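Local atomic coordinates of TATA-box-binding protein (Sulfolobus acidocaldarius, PDB entry 1MP9), a protein that probably binds the TATA box of archaeal promoters as a general transcription factor, helping to activate genes transcribed by RNA polymerase. Residues A[29-34]-A[40-45]; A[36-41]-A[92-97]. All blocks are in the same frame, centred on the assembly; numbering follows the deposited sequence.

Contact 1 (A[29-34]-A[40-45]); sequences DLYAME and VEYDPD
The flat ring of Tyr-42 slides into a notch on the helix surface, lined by Leu-30 beneath it and Tyr-31 at its rim. Leu-30 CB is the bump under the ring: it lies 3.4 Å from the ring centroid and only 12° off the normal, a CH-pi contact over the centre of the face, while Leu-30 CD1 reaches Tyr-42 CE1 at 3.5 Å. On the opposite face Pro-44 CD stands 3.8 Å above the plane of the Tyr-42 ring. The edge of Tyr-42 is driven into the face of Tyr-31, with CE2 over that ring's centre; centroids 5.0 Å apart and planes at 78° define a T-shaped stack. Pro-44 CG also closes on Tyr-31 OH (3.5 Å). Tyr-42 reaches the notch because its CG is anti to the backbone N (chi1 179°). The notch belongs to the short helix 30-36 of the first TBP repeat, whose inner side chains Leu-30 and Met-33 rest on Leu-50 and Ile-63 of the sheet. With an alanine at Tyr-42, the notch between helix and loop is likely to be left unfilled, and Leu-30 CB and the face of Tyr-31 would lose their aromatic partner. Farther along, Val-40 CG2 fits against Glu-34 CA at 3.6 Å, and a water bridges the backbones there, hydrogen-bonded to Glu-34 O (2.6 Å) and Val-40 N (3.2 Å).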
ATOM      1  N   ASP A  29     -34.359   9.811   8.919  1.00 25.85           N
ATOM      2  CA  ASP A  29     -34.278  10.357  10.259  1.00 24.92           C
ATOM      3  C   ASP A  29     -33.701   9.199  11.080  1.00 22.78           C
ATOM      4  O   ASP A  29     -34.406   8.245  11.429  1.00 22.43           O
ATOM      5  CB  ASP A  29     -35.677  10.748  10.752  1.00 25.05           C
ATOM      6  CG  ASP A  29     -35.679  11.256  12.188  1.00 29.43           C
ATOM      7  OD1 ASP A  29     -34.856  10.791  13.008  1.00 29.57           O
ATOM      8  OD2 ASP A  29     -36.531  12.112  12.516  1.00 29.25           O
ATOM      9  N   LEU A  30     -32.406   9.280  11.369  1.00 22.04           N
ATOM     10  CA  LEU A  30     -31.716   8.227  12.126  1.00 22.11           C
ATOM     11  C   LEU A  30     -32.158   8.119  13.576  1.00 21.85           C
ATOM     12  O   LEU A  30     -32.147   7.027  14.162  1.00 21.50           O
ATOM     13  CB  LEU A  30     -30.181   8.425  12.007  1.00 19.98           C
ATOM     14  CG  LEU A  30     -29.728   8.406  10.543  1.00 21.41           C
ATOM     15  CD1 LEU A  30     -28.213   8.621  10.481  1.00 22.95           C
ATOM     16  CD2 LEU A  30     -30.089   7.071   9.855  1.00 20.41           C
ATOM     17  N   TYR A  31     -32.561   9.241  14.180  1.00 22.30           N
ATOM     18  CA  TYR A  31     -33.048   9.166  15.559  1.00 22.90           C
ATOM     19  C   TYR A  31     -34.289   8.279  15.563  1.00 21.88           C
ATOM     20  O   TYR A  31     -34.463   7.375  16.402  1.00 19.15           O
ATOM     21  CB  TYR A  31     -33.422  10.557  16.095  1.00 23.95           C
ATOM     22  CG  TYR A  31     -32.254  11.518  16.268  1.00 25.21           C
ATOM     23  CD1 TYR A  31     -32.009  12.507  15.330  1.00 24.99           C
ATOM     24  CD2 TYR A  31     -31.410  11.443  17.396  1.00 25.70           C
ATOM     25  CE1 TYR A  31     -30.950  13.409  15.495  1.00 26.83           C
ATOM     26  CE2 TYR A  31     -30.351  12.352  17.574  1.00 26.05           C
ATOM     27  CZ  TYR A  31     -30.139  13.323  16.618  1.00 25.99           C
ATOM     28  OH  TYR A  31     -29.151  14.244  16.777  1.00 26.49           O
ATOM     29  N   ALA A  32     -35.170   8.555  14.613  1.00 23.16           N
ATOM     30  CA  ALA A  32     -36.415   7.790  14.493  1.00 24.80           C
ATOM     31  C   ALA A  32     -36.112   6.328  14.192  1.00 24.95           C
ATOM     32  O   ALA A  32     -36.714   5.431  14.783  1.00 26.37           O
ATOM     33  CB  ALA A  32     -37.314   8.398  13.370  1.00 24.07           C
ATOM     34  N   MET A  33     -35.145   6.085  13.310  1.00 25.36           N
ATOM     35  CA  MET A  33     -34.815   4.710  12.951  1.00 25.75           C
ATOM     36  C   MET A  33     -34.245   3.936  14.126  1.00 25.91           C
ATOM     37  O   MET A  33     -34.616   2.788  14.349  1.00 23.47           O
ATOM     38  CB  MET A  33     -33.839   4.677  11.764  1.00 26.37           C
ATOM     39  CG  MET A  33     -33.534   3.279  11.275  1.00 27.64           C
ATOM     40  SD  MET A  33     -32.390   3.295   9.890  1.00 28.89           S
ATOM     41  CE  MET A  33     -33.400   3.762   8.510  1.00 30.40           C
ATOM     42  N   GLU A  34     -33.355   4.562  14.895  1.00 28.01           N
ATOM     43  CA  GLU A  34     -32.762   3.899  16.062  1.00 28.36           C
ATOM     44  C   GLU A  34     -33.852   3.473  17.039  1.00 31.23           C
ATOM     45  O   GLU A  34     -33.809   2.369  17.595  1.00 32.18           O
ATOM     46  CB  GLU A  34     -31.799   4.845  16.767  1.00 28.73           C
ATOM     47  CG  GLU A  34     -30.993   4.231  17.891  1.00 29.58           C
ATOM     48  CD  GLU A  34     -31.761   4.103  19.188  1.00 32.73           C
ATOM     49  OE1 GLU A  34     -32.529   5.033  19.538  1.00 34.82           O
ATOM     50  OE2 GLU A  34     -31.583   3.072  19.877  1.00 34.40           O
ATOM     51  N   VAL A  40     -29.956  -1.332  17.419  1.00 34.33           N
ATOM     52  CA  VAL A  40     -29.053  -0.674  16.486  1.00 31.83           C
ATOM     53  C   VAL A  40     -28.439   0.469  17.276  1.00 31.91           C
ATOM     54  O   VAL A  40     -28.905   0.813  18.361  1.00 31.60           O
ATOM     55  CB  VAL A  40     -29.768  -0.109  15.225  1.00 31.87           C
ATOM     56  CG1 VAL A  40     -30.309  -1.265  14.372  1.00 29.73           C
ATOM     57  CG2 VAL A  40     -30.883   0.886  15.626  1.00 29.93           C
ATOM     58  N   GLU A  41     -27.400   1.078  16.743  1.00 31.96           N
ATOM     59  CA  GLU A  41     -26.769   2.155  17.464  1.00 32.88           C
ATOM     60  C   GLU A  41     -26.689   3.443  16.662  1.00 32.32           C
ATOM     61  O   GLU A  41     -26.350   3.426  15.464  1.00 32.15           O
ATOM     62  CB  GLU A  41     -25.374   1.714  17.873  1.00 35.84           C
ATOM     63  CG  GLU A  41     -24.677   2.680  18.789  1.00 43.07           C
ATOM     64  CD  GLU A  41     -23.459   2.052  19.433  1.00 47.15           C
ATOM     65  OE1 GLU A  41     -22.507   1.668  18.737  1.00 47.93           O
ATOM     66  OE2 GLU A  41     -23.484   1.928  20.773  1.00 48.98           O
ATOM     67  N   TYR A  42     -26.981   4.561  17.328  1.00 29.59           N
ATOM     68  CA  TYR A  42     -26.911   5.863  16.679  1.00 27.90           C
ATOM     69  C   TYR A  42     -26.558   6.936  17.674  1.00 27.98           C
ATOM     70  O   TYR A  42     -27.365   7.297  18.514  1.00 26.45           O
ATOM     71  CB  TYR A  42     -28.234   6.235  16.012  1.00 26.79           C
ATOM     72  CG  TYR A  42     -28.190   7.595  15.345  1.00 25.73           C
ATOM     73  CD1 TYR A  42     -27.196   7.904  14.406  1.00 23.94           C
ATOM     74  CD2 TYR A  42     -29.134   8.580  15.661  1.00 25.80           C
ATOM     75  CE1 TYR A  42     -27.148   9.159  13.808  1.00 24.67           C
ATOM     76  CE2 TYR A  42     -29.097   9.845  15.064  1.00 24.67           C
ATOM     77  CZ  TYR A  42     -28.105  10.125  14.144  1.00 24.67           C
ATOM     78  OH  TYR A  42     -28.055  11.370  13.574  1.00 23.38           O
ATOM     79  N   ASP A  43     -25.339   7.441  17.583  1.00 27.23           N
ATOM     80  CA  ASP A  43     -24.900   8.501  18.477  1.00 29.59           C
ATOM     81  C   ASP A  43     -24.149   9.460  17.570  1.00 28.15           C
ATOM     82  O   ASP A  43     -22.959   9.301  17.328  1.00 27.18           O
ATOM     83  CB  ASP A  43     -23.994   7.925  19.560  1.00 31.10           C
ATOM     84  CG  ASP A  43     -23.405   8.999  20.453  1.00 35.24           C
ATOM     85  OD1 ASP A  43     -23.612  10.210  20.163  1.00 33.68           O
ATOM     86  OD2 ASP A  43     -22.721   8.617  21.439  1.00 38.04           O
ATOM     87  N   PRO A  44     -24.846  10.484  17.064  1.00 28.92           N
ATOM     88  CA  PRO A  44     -24.180  11.416  16.165  1.00 30.35           C
ATOM     89  C   PRO A  44     -23.011  12.163  16.778  1.00 31.06           C
ATOM     90  O   PRO A  44     -22.248  12.787  16.056  1.00 30.81           O
ATOM     91  CB  PRO A  44     -25.332  12.312  15.670  1.00 31.04           C
ATOM     92  CG  PRO A  44     -26.251  12.358  16.881  1.00 29.51           C
ATOM     93  CD  PRO A  44     -26.207  10.946  17.424  1.00 29.95           C
ATOM     94  N   ASP A  45     -22.840  12.098  18.094  1.00 32.11           N
ATOM     95  CA  ASP A  45     -21.667  12.764  18.679  1.00 33.76           C
ATOM     96  C   ASP A  45     -20.411  11.901  18.468  1.00 33.81           C
ATOM     97  O   ASP A  45     -19.292  12.386  18.597  1.00 33.87           O
ATOM     98  CB  ASP A  45     -21.827  13.009  20.179  1.00 35.20           C
ATOM     99  CG  ASP A  45     -22.838  14.091  20.493  1.00 38.57           C
ATOM    100  OD1 ASP A  45     -22.907  15.108  19.744  1.00 38.59           O
ATOM    101  OD2 ASP A  45     -23.556  13.925  21.511  1.00 41.17           O
TER
HETATM  102  O   HOH W   1     -32.203   0.617  18.685  1.00 37.51           O

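Contact 2 (A[36-41]-A[92-97]); sequences SVPNVE and KKYGMQ
A backbone bond from Gly-95 N to Lys-92 O, 2.9 Å long, turns the chain just where Tyr-94 meets Ser-36, Val-37 and Pro-38. It belongs to a Schellman motif ending helix 77-93, completed by Met-96 N, which bonds to the carbonyl five residues before it. Gly-95 is the C-prime residue, with phi 128°; a CB at these backbone angles would be jammed against the carbonyl O of Tyr-94. Tyr-94, the first residue to leave helical geometry, then carries most of the contact. Its CG is anti to its own carbonyl carbon (chi1 -68°), an orientation that sets one ring face under the Lys-93 side chain, whose CG stands 3.9 Å above the plane of the Tyr-94 ring, over its centre. Pro-38 covers the other face: Pro-38 CD is 3.7 Å from the ring centroid and 23° off the normal, displaced toward the rim so that its closest ring atom is Tyr-94 CE2 at 3.4 Å. Pro-38 CG extends the cover to Tyr-94 OH (3.6 Å). Nearer the backbone, Val-37 CG2 touches Tyr-94 CB at 4.0 Å, and Ser-36 O approaches Tyr-94 CD1 at 3.5 Å. Ser-36 OG turns back to its helix through a weak hydrogen bond to Ala-32 O. No hydrogen bond crosses between the segments, which implies that attachment here rests on CH-pi and van der Waals contact, the proline CD hydrogens, polarised by the adjoining nitrogen, probably suiting the tyrosine face.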
ATOM      1  N   SER A  36     -37.056   3.007  16.273  1.00 34.48           N
ATOM      2  CA  SER A  36     -37.927   2.025  15.641  1.00 35.30           C
ATOM      3  C   SER A  36     -37.330   0.637  15.491  1.00 35.21           C
ATOM      4  O   SER A  36     -37.999  -0.365  15.753  1.00 36.75           O
ATOM      5  CB  SER A  36     -38.380   2.510  14.269  1.00 36.37           C
ATOM      6  OG  SER A  36     -39.315   3.552  14.416  1.00 40.22           O
ATOM      7  N   VAL A  37     -36.079   0.573  15.058  1.00 33.52           N
ATOM      8  CA  VAL A  37     -35.403  -0.703  14.855  1.00 33.24           C
ATOM      9  C   VAL A  37     -34.684  -1.129  16.127  1.00 32.82           C
ATOM     10  O   VAL A  37     -33.899  -0.387  16.699  1.00 33.21           O
ATOM     11  CB  VAL A  37     -34.359  -0.615  13.709  1.00 31.75           C
ATOM     12  CG1 VAL A  37     -33.737  -1.974  13.451  1.00 30.72           C
ATOM     13  CG2 VAL A  37     -35.014  -0.065  12.449  1.00 31.33           C
ATOM     14  N   PRO A  38     -34.946  -2.348  16.583  1.00 34.32           N
ATOM     15  CA  PRO A  38     -34.295  -2.825  17.796  1.00 34.36           C
ATOM     16  C   PRO A  38     -32.807  -3.102  17.638  1.00 35.53           C
ATOM     17  O   PRO A  38     -32.318  -3.449  16.554  1.00 34.95           O
ATOM     18  CB  PRO A  38     -35.079  -4.092  18.123  1.00 34.31           C
ATOM     19  CG  PRO A  38     -35.408  -4.630  16.792  1.00 35.69           C
ATOM     20  CD  PRO A  38     -35.797  -3.393  15.982  1.00 34.50           C
ATOM     21  N   ASN A  39     -32.098  -2.923  18.743  1.00 36.20           N
ATOM     22  CA  ASN A  39     -30.677  -3.194  18.828  1.00 38.22           C
ATOM     23  C   ASN A  39     -29.742  -2.590  17.781  1.00 37.38           C
ATOM     24  O   ASN A  39     -28.840  -3.273  17.292  1.00 39.15           O
ATOM     25  CB  ASN A  39     -30.474  -4.712  18.893  1.00 40.85           C
ATOM     26  CG  ASN A  39     -31.269  -5.357  20.036  1.00 44.24           C
ATOM     27  OD1 ASN A  39     -31.019  -5.097  21.228  1.00 45.38           O
ATOM     28  ND2 ASN A  39     -32.241  -6.183  19.676  1.00 45.35           N
ATOM     29  N   VAL A  40     -29.956  -1.332  17.419  1.00 34.33           N
ATOM     30  CA  VAL A  40     -29.053  -0.674  16.486  1.00 31.83           C
ATOM     31  C   VAL A  40     -28.439   0.469  17.276  1.00 31.91           C
ATOM     32  O   VAL A  40     -28.905   0.813  18.361  1.00 31.60           O
ATOM     33  CB  VAL A  40     -29.768  -0.109  15.225  1.00 31.87           C
ATOM     34  CG1 VAL A  40     -30.309  -1.265  14.372  1.00 29.73           C
ATOM     35  CG2 VAL A  40     -30.883   0.886  15.626  1.00 29.93           C
ATOM     36  N   GLU A  41     -27.400   1.078  16.743  1.00 31.96           N
ATOM     37  CA  GLU A  41     -26.769   2.155  17.464  1.00 32.88           C
ATOM     38  C   GLU A  41     -26.689   3.443  16.662  1.00 32.32           C
ATOM     39  O   GLU A  41     -26.350   3.426  15.464  1.00 32.15           O
ATOM     40  CB  GLU A  41     -25.374   1.714  17.873  1.00 35.84           C
ATOM     41  CG  GLU A  41     -24.677   2.680  18.789  1.00 43.07           C
ATOM     42  CD  GLU A  41     -23.459   2.052  19.433  1.00 47.15           C
ATOM     43  OE1 GLU A  41     -22.507   1.668  18.737  1.00 47.93           O
ATOM     44  OE2 GLU A  41     -23.484   1.928  20.773  1.00 48.98           O
ATOM     45  N   LYS A  92     -37.644  -2.340   6.519  1.00 39.10           N
ATOM     46  CA  LYS A  92     -39.029  -2.298   6.063  1.00 40.90           C
ATOM     47  C   LYS A  92     -39.956  -2.740   7.197  1.00 40.87           C
ATOM     48  O   LYS A  92     -40.889  -2.033   7.537  1.00 40.48           O
ATOM     49  CB  LYS A  92     -39.240  -3.208   4.833  1.00 40.61           C
ATOM     50  CG  LYS A  92     -38.639  -2.686   3.527  1.00 40.82           C
ATOM     51  CD  LYS A  92     -39.247  -3.378   2.312  1.00 43.87           C
ATOM     52  CE  LYS A  92     -39.214  -4.904   2.432  1.00 46.00           C
ATOM     53  NZ  LYS A  92     -39.901  -5.647   1.303  1.00 48.07           N
ATOM     54  N   LYS A  93     -39.685  -3.903   7.783  1.00 41.37           N
ATOM     55  CA  LYS A  93     -40.505  -4.404   8.869  1.00 42.42           C
ATOM     56  C   LYS A  93     -40.708  -3.358   9.960  1.00 43.71           C
ATOM     57  O   LYS A  93     -41.690  -3.407  10.702  1.00 43.92           O
ATOM     58  CB  LYS A  93     -39.878  -5.657   9.479  1.00 43.07           C
ATOM     59  CG  LYS A  93     -40.392  -6.013  10.873  1.00 43.95           C
ATOM     60  CD  LYS A  93     -39.857  -7.379  11.275  1.00 46.15           C
ATOM     61  CE  LYS A  93     -39.833  -7.610  12.789  1.00 47.67           C
ATOM     62  NZ  LYS A  93     -41.179  -7.568  13.435  1.00 50.55           N
ATOM     63  N   TYR A  94     -39.795  -2.404  10.067  1.00 43.24           N
ATOM     64  CA  TYR A  94     -39.953  -1.394  11.094  1.00 42.57           C
ATOM     65  C   TYR A  94     -40.222   0.023  10.617  1.00 42.70           C
ATOM     66  O   TYR A  94     -39.940   0.983  11.332  1.00 42.22           O
ATOM     67  CB  TYR A  94     -38.754  -1.417  12.025  1.00 42.12           C
ATOM     68  CG  TYR A  94     -38.677  -2.671  12.856  1.00 41.55           C
ATOM     69  CD1 TYR A  94     -39.597  -2.909  13.881  1.00 41.96           C
ATOM     70  CD2 TYR A  94     -37.676  -3.615  12.638  1.00 42.12           C
ATOM     71  CE1 TYR A  94     -39.516  -4.055  14.671  1.00 41.40           C
ATOM     72  CE2 TYR A  94     -37.584  -4.765  13.422  1.00 42.11           C
ATOM     73  CZ  TYR A  94     -38.505  -4.975  14.437  1.00 43.37           C
ATOM     74  OH  TYR A  94     -38.377  -6.080  15.246  1.00 44.61           O
ATOM     75  N   GLY A  95     -40.736   0.185   9.404  1.00 43.54           N
ATOM     76  CA  GLY A  95     -41.069   1.542   9.009  1.00 45.26           C
ATOM     77  C   GLY A  95     -40.660   2.272   7.749  1.00 47.17           C
ATOM     78  O   GLY A  95     -41.408   3.146   7.303  1.00 47.16           O
ATOM     79  N   MET A  96     -39.503   1.977   7.163  1.00 48.65           N
ATOM     80  CA  MET A  96     -39.140   2.740   5.974  1.00 50.49           C
ATOM     81  C   MET A  96     -39.737   2.148   4.715  1.00 51.12           C
ATOM     82  O   MET A  96     -39.958   0.945   4.620  1.00 49.09           O
ATOM     83  CB  MET A  96     -37.610   2.879   5.833  1.00 51.76           C
ATOM     84  CG  MET A  96     -36.877   1.662   5.332  1.00 52.29           C
ATOM     85  SD  MET A  96     -35.150   2.077   4.954  1.00 54.29           S
ATOM     86  CE  MET A  96     -35.342   2.787   3.374  1.00 53.65           C
ATOM     87  N   GLN A  97     -40.012   3.017   3.752  1.00 53.71           N
ATOM     88  CA  GLN A  97     -40.594   2.590   2.492  1.00 56.29           C
ATOM     89  C   GLN A  97     -39.584   2.810   1.391  1.00 57.52           C
ATOM     90  O   GLN A  97     -38.739   3.702   1.492  1.00 58.08           O
ATOM     91  CB  GLN A  97     -41.854   3.402   2.176  1.00 57.92           C
ATOM     92  CG  GLN A  97     -42.887   3.450   3.293  1.00 59.72           C
ATOM     93  CD  GLN A  97     -43.292   2.072   3.795  1.00 61.14           C
ATOM     94  OE1 GLN A  97     -42.412   1.340   4.291  1.00 62.59           O
ATOM     95  NE2 GLN A  97     -44.492   1.719   3.703  1.00 62.49           N
TER

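How the contacts relate
Both contacts lie at the same end of the elongated molecule, 27 and 28 Å from the centre of the chain, with their own centres 10 Å apart. Along the sequence the order is 29-34, 36-41, 40-45, then 92-97, fifty residues beyond the end of 36-41, and Val-40 and Glu-41 belong to both contacts. Contact 1 is local, folding the loop that follows helix 30-36 back onto that helix; contact 2 is long-range, joining the start of this loop to the end of helix 77-93. Glu-41, backbone-bonded to Ile-51, ties the shared loop to outermost strand 50-54. Together they connect the two helices of the first half of the TBP saddle beside its curved antiparallel sheet.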